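Local coordinates for phenylalanine--tRNA ligase beta subunit (Pyrococcus horikoshii, PDB 2CXI), which forms, with the alpha subunit, the enzyme that uses ATP to attach phenylalanine to tRNA(Phe), its N-terminal part carrying the amino acid-editing domain, at residues L202-S205 with E206-L210; I216-E219 with F220-R223. One frame throughout, in Å; residues are numbered along the deposited sequence.

How the interactions relate
Both contacts are local turns in the B3/4 domain, the part of the beta subunit linked to amino acid editing. Interaction 1 comes first along the chain and closes the hairpin of strands 199-204 and 209-212. Interaction 2 follows in series, where strand 216-217 ends and runs into a loop. Strands 209-212 and 216-217 are antiparallel neighbours in one mixed sheet, so the two turns lie side by side, their centres about 10 Å apart. They touch directly: Ser218 N lies 2.9 Å from Leu210 O, a probable hydrogen bond, and Thr221 packs on Val209 and Asn208. The loop after strand 216-217 thus rests on the second arm of the hairpin.

Interaction 1 (L202-S205 with E206-L210); sequences LIDS and EGNVL
Across the turn, the Asp204 carboxylate and the Asn208 amide are turned 81° against each other. Asp204 CG sits between its own backbone N and carbonyl carbon (chi1 77°), which swings OD1 back over the turn. Three N-H groups grip Asp204 OD1. Asn208 ND2 comes to it on the syn lone pair at 3.2 Å. Asn208 N, at 3.0 Å, and Glu206 N approach from out of the carboxylate plane, the latter closing an Asx turn. Asp204 OD2 is bonded to Lys151 N. With an alanine in place of Asp204, the N-H groups of Glu206 and Asn208 would probably lose their shared acceptor, Lys151 N its carboxylate partner, and the Asn208 amide would be set free to turn. The motif is a beta hairpin with a type I turn plus G1 bulge: Gly207 N bonds to Asp204 O at 3.0 Å, and Asp204 N to Asn208 O at 2.8 Å. At the backbone angles of Gly207 a CB would jam against the carbonyl O of Glu206. Ile203 and Val209 form a non-hydrogen-bonded pair. Ile203 CG1 lies anti to the backbone N (chi1 -176°) and carries CD1 over Gly207, 3.8 Å from Val209 CG2. On the other face of the hairpin, Leu202 CD2 meets Leu210 CD2.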
ATOM      1  N   LEU A 202      18.444   4.056 -11.832  1.00 15.60           N
ATOM      2  CA  LEU A 202      17.969   3.181 -10.749  1.00 15.38           C
ATOM      3  C   LEU A 202      17.604   4.071  -9.549  1.00 15.78           C
ATOM      4  O   LEU A 202      18.466   4.736  -9.006  1.00 14.99           O
ATOM      5  CB  LEU A 202      19.091   2.207 -10.353  1.00 14.43           C
ATOM      6  CG  LEU A 202      18.733   1.062  -9.387  1.00 14.61           C
ATOM      7  CD1 LEU A 202      17.526   0.134  -9.892  1.00 13.78           C
ATOM      8  CD2 LEU A 202      20.017   0.263  -9.010  1.00 12.32           C
ATOM      9  N   ILE A 203      16.333   4.086  -9.166  1.00 16.31           N
ATOM     10  CA  ILE A 203      15.803   5.109  -8.257  1.00 18.41           C
ATOM     11  C   ILE A 203      14.830   4.485  -7.264  1.00 18.28           C
ATOM     12  O   ILE A 203      14.117   3.496  -7.605  1.00 19.10           O
ATOM     13  CB  ILE A 203      15.154   6.281  -9.092  1.00 18.18           C
ATOM     14  CG1 ILE A 203      14.687   7.421  -8.169  1.00 20.25           C
ATOM     15  CG2 ILE A 203      13.962   5.851  -9.866  1.00 22.44           C
ATOM     16  CD1 ILE A 203      14.506   8.773  -8.914  1.00 20.87           C
ATOM     17  N   ASP A 204      14.808   4.984  -6.032  1.00 17.17           N
ATOM     18  CA  ASP A 204      13.952   4.340  -5.067  1.00 18.31           C
ATOM     19  C   ASP A 204      12.611   5.083  -4.989  1.00 19.90           C
ATOM     20  O   ASP A 204      12.365   6.034  -5.759  1.00 19.43           O
ATOM     21  CB  ASP A 204      14.620   4.103  -3.699  1.00 17.69           C
ATOM     22  CG  ASP A 204      14.716   5.376  -2.819  1.00 18.54           C
ATOM     23  OD1 ASP A 204      14.212   6.456  -3.201  1.00 19.04           O
ATOM     24  OD2 ASP A 204      15.295   5.352  -1.710  1.00 19.29           O
ATOM     25  N   SER A 205      11.753   4.609  -4.094  1.00 21.16           N
ATOM     26  CA  SER A 205      10.347   5.092  -4.034  1.00 23.77           C
ATOM     27  C   SER A 205      10.142   6.504  -3.543  1.00 25.50           C
ATOM     28  O   SER A 205       9.056   7.072  -3.718  1.00 28.17           O
ATOM     29  CB  SER A 205       9.538   4.145  -3.192  1.00 22.13           C
ATOM     30  OG  SER A 205       9.268   3.085  -4.060  1.00 24.88           O
ATOM     31  N   GLU A 206      11.170   7.076  -2.941  1.00 26.54           N
ATOM     32  CA  GLU A 206      11.149   8.493  -2.631  1.00 27.63           C
ATOM     33  C   GLU A 206      11.977   9.357  -3.568  1.00 26.03           C
ATOM     34  O   GLU A 206      12.292  10.499  -3.240  1.00 26.46           O
ATOM     35  CB  GLU A 206      11.631   8.687  -1.213  1.00 28.60           C
ATOM     36  CG  GLU A 206      10.503   8.627  -0.191  1.00 33.40           C
ATOM     37  CD  GLU A 206      11.038   8.728   1.208  1.00 37.13           C
ATOM     38  OE1 GLU A 206      11.860   9.639   1.436  1.00 41.13           O
ATOM     39  OE2 GLU A 206      10.674   7.878   2.056  1.00 42.74           O
ATOM     40  N   GLY A 207      12.361   8.825  -4.720  1.00 24.10           N
ATOM     41  CA  GLY A 207      13.075   9.657  -5.691  1.00 22.42           C
ATOM     42  C   GLY A 207      14.573   9.740  -5.474  1.00 21.70           C
ATOM     43  O   GLY A 207      15.240  10.508  -6.143  1.00 22.77           O
ATOM     44  N   ASN A 208      15.116   8.953  -4.555  1.00 20.71           N
ATOM     45  CA  ASN A 208      16.576   8.931  -4.374  1.00 20.73           C
ATOM     46  C   ASN A 208      17.224   8.012  -5.389  1.00 18.74           C
ATOM     47  O   ASN A 208      16.896   6.821  -5.481  1.00 18.40           O
ATOM     48  CB  ASN A 208      16.957   8.508  -2.953  1.00 19.40           C
ATOM     49  CG  ASN A 208      16.264   9.363  -1.923  1.00 24.74           C
ATOM     50  OD1 ASN A 208      16.588  10.542  -1.759  1.00 26.70           O
ATOM     51  ND2 ASN A 208      15.249   8.806  -1.297  1.00 25.88           N
ATOM     52  N   VAL A 209      18.146   8.592  -6.139  1.00 18.96           N
ATOM     53  CA  VAL A 209      18.822   7.871  -7.223  1.00 17.92           C
ATOM     54  C   VAL A 209      19.971   7.080  -6.645  1.00 17.25           C
ATOM     55  O   VAL A 209      20.949   7.651  -6.086  1.00 16.19           O
ATOM     56  CB  VAL A 209      19.343   8.846  -8.314  1.00 17.63           C
ATOM     57  CG1 VAL A 209      20.176   8.092  -9.380  1.00 18.55           C
ATOM     58  CG2 VAL A 209      18.194   9.613  -8.949  1.00 17.89           C
ATOM     59  N   LEU A 210      19.845   5.765  -6.799  1.00 17.32           N
ATOM     60  CA  LEU A 210      20.916   4.820  -6.513  1.00 16.37           C
ATOM     61  C   LEU A 210      22.090   4.953  -7.475  1.00 16.65           C
ATOM     62  O   LEU A 210      23.236   5.038  -7.031  1.00 17.29           O
ATOM     63  CB  LEU A 210      20.368   3.377  -6.547  1.00 15.30           C
ATOM     64  CG  LEU A 210      19.680   2.877  -5.286  1.00 14.86           C
ATOM     65  CD1 LEU A 210      18.285   3.566  -5.155  1.00 13.00           C
ATOM     66  CD2 LEU A 210      19.545   1.345  -5.414  1.00 12.81           C
TER

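Interaction 2 (I216-E219 with F220-R223); sequences INSE and FTGR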
ATOM      1  N   ILE A 216      27.681   5.236 -13.266  1.00 17.65           N
ATOM      2  CA  ILE A 216      28.183   5.592 -11.934  1.00 17.95           C
ATOM      3  C   ILE A 216      27.060   5.487 -10.905  1.00 17.90           C
ATOM      4  O   ILE A 216      25.890   5.741 -11.226  1.00 17.03           O
ATOM      5  CB  ILE A 216      28.746   7.068 -11.951  1.00 17.90           C
ATOM      6  CG1 ILE A 216      29.583   7.394 -10.694  1.00 15.71           C
ATOM      7  CG2 ILE A 216      27.638   8.112 -12.274  1.00 17.79           C
ATOM      8  CD1 ILE A 216      30.886   6.596 -10.659  1.00 20.85           C
ATOM      9  N   ASN A 217      27.448   5.153  -9.679  1.00 18.11           N
ATOM     10  CA  ASN A 217      26.572   5.190  -8.529  1.00 19.19           C
ATOM     11  C   ASN A 217      26.469   6.598  -7.915  1.00 19.33           C
ATOM     12  O   ASN A 217      27.270   7.511  -8.232  1.00 19.69           O
ATOM     13  CB  ASN A 217      26.994   4.125  -7.467  1.00 18.60           C
ATOM     14  CG  ASN A 217      28.462   4.235  -7.039  1.00 21.45           C
ATOM     15  OD1 ASN A 217      29.340   4.654  -7.821  1.00 20.34           O
ATOM     16  ND2 ASN A 217      28.748   3.806  -5.813  1.00 22.75           N
ATOM     17  N   SER A 218      25.508   6.778  -7.019  1.00 19.17           N
ATOM     18  CA  SER A 218      25.369   8.068  -6.384  1.00 20.95           C
ATOM     19  C   SER A 218      26.335   8.259  -5.197  1.00 20.57           C
ATOM     20  O   SER A 218      26.815   7.288  -4.564  1.00 20.07           O
ATOM     21  CB  SER A 218      23.943   8.272  -5.934  1.00 21.87           C
ATOM     22  OG  SER A 218      23.738   7.503  -4.788  1.00 24.49           O
ATOM     23  N   GLU A 219      26.623   9.526  -4.913  1.00 21.18           N
ATOM     24  CA  GLU A 219      27.424   9.909  -3.736  1.00 20.81           C
ATOM     25  C   GLU A 219      26.693   9.637  -2.391  1.00 20.87           C
ATOM     26  O   GLU A 219      27.312   9.216  -1.404  1.00 19.80           O
ATOM     27  CB  GLU A 219      27.798  11.404  -3.844  1.00 22.01           C
ATOM     28  CG  GLU A 219      28.560  11.938  -2.631  1.00 22.98           C
ATOM     29  CD  GLU A 219      29.977  11.378  -2.478  1.00 27.13           C
ATOM     30  OE1 GLU A 219      30.525  10.657  -3.336  1.00 25.84           O
ATOM     31  OE2 GLU A 219      30.580  11.676  -1.450  1.00 32.56           O
ATOM     32  N   PHE A 220      25.392   9.873  -2.354  1.00 19.92           N
ATOM     33  CA  PHE A 220      24.672   9.886  -1.078  1.00 21.05           C
ATOM     34  C   PHE A 220      23.634   8.803  -0.854  1.00 20.98           C
ATOM     35  O   PHE A 220      23.208   8.585   0.291  1.00 21.33           O
ATOM     36  CB  PHE A 220      23.962  11.218  -0.919  1.00 22.60           C
ATOM     37  CG  PHE A 220      24.904  12.398  -0.878  1.00 23.21           C
ATOM     38  CD1 PHE A 220      25.676  12.644   0.254  1.00 24.57           C
ATOM     39  CD2 PHE A 220      25.020  13.259  -1.989  1.00 24.28           C
ATOM     40  CE1 PHE A 220      26.566  13.745   0.296  1.00 25.76           C
ATOM     41  CE2 PHE A 220      25.904  14.361  -1.956  1.00 25.73           C
ATOM     42  CZ  PHE A 220      26.663  14.600  -0.807  1.00 25.46           C
ATOM     43  N   THR A 221      23.221   8.136  -1.925  1.00 18.54           N
ATOM     44  CA  THR A 221      22.154   7.136  -1.782  1.00 18.32           C
ATOM     45  C   THR A 221      22.662   5.705  -1.792  1.00 17.71           C
ATOM     46  O   THR A 221      23.214   5.248  -2.815  1.00 17.95           O
ATOM     47  CB  THR A 221      21.113   7.325  -2.896  1.00 18.86           C
ATOM     48  OG1 THR A 221      20.543   8.625  -2.760  1.00 18.31           O
ATOM     49  CG2 THR A 221      19.891   6.374  -2.668  1.00 16.87           C
ATOM     50  N   GLY A 222      22.421   5.002  -0.679  1.00 17.04           N
ATOM     51  CA  GLY A 222      22.719   3.575  -0.547  1.00 18.16           C
ATOM     52  C   GLY A 222      24.187   3.191  -0.535  1.00 18.34           C
ATOM     53  O   GLY A 222      24.553   2.076  -0.963  1.00 18.43           O
ATOM     54  N   ARG A 223      25.053   4.079  -0.037  1.00 18.32           N
ATOM     55  CA  ARG A 223      26.497   3.754   0.025  1.00 18.75           C
ATOM     56  C   ARG A 223      26.831   2.560   0.909  1.00 19.30           C
ATOM     57  O   ARG A 223      26.322   2.434   2.026  1.00 20.36           O
ATOM     58  CB  ARG A 223      27.296   4.992   0.455  1.00 18.36           C
ATOM     59  CG  ARG A 223      27.189   6.097  -0.581  1.00 20.04           C
ATOM     60  CD  ARG A 223      28.081   5.895  -1.807  1.00 19.12           C
ATOM     61  NE  ARG A 223      29.505   5.721  -1.487  1.00 20.16           N
ATOM     62  CZ  ARG A 223      30.332   6.709  -1.171  1.00 24.21           C
ATOM     63  NH1 ARG A 223      29.902   7.956  -1.101  1.00 23.53           N
ATOM     64  NH2 ARG A 223      31.608   6.443  -0.925  1.00 27.43           N
TER
HETATM   65  O   HOH W   1      25.504   4.743  -4.067  1.00 20.22           O
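Arg223 folds back on Glu219 and bonds its main chain. Its NH1 gives a hydrogen bond of 2.9 Å to Glu219 O, 158° at the hydrogen. The oxygen lies at the guanidinium edge, and NH1 arrives in the carbonyl plane on a lone pair. The Arg223 chain bends at chi2 and chi3, which curls it round this carbonyl and brings CD to 3.3 Å from Ser218 O. The same NH1 forms a salt bridge with Glu219 OE1 at 3.6 Å. That oxygen stands well out of the guanidinium plane, so charge alone links the two. Next along the chain, Glu219 CG sits over the centre of one face of the Phe220 ring, 3.6 Å from its centroid, in a CH-pi contact. The turn follows strand 216-217, which pairs with strand 209-212 in the mixed sheet of the B3/4 domain, and begins the loop leading to strand 231-237. Ser218 ties its start: Thr221 N bonds to Ser218 OG at 3.0 Å. Water 1 spans the turn, giving hydrogen bonds to Ser218 O at 2.9 Å and to Thr221 O at 2.7 Å. Further out, Glu219 OE1 accepts from Gly169 N and OE2 pairs with Lys171, which probably fixes the carboxylate beside Arg223. Lys171 also touches the Phe220 side chain, and Lys149 bonds to Arg223 O.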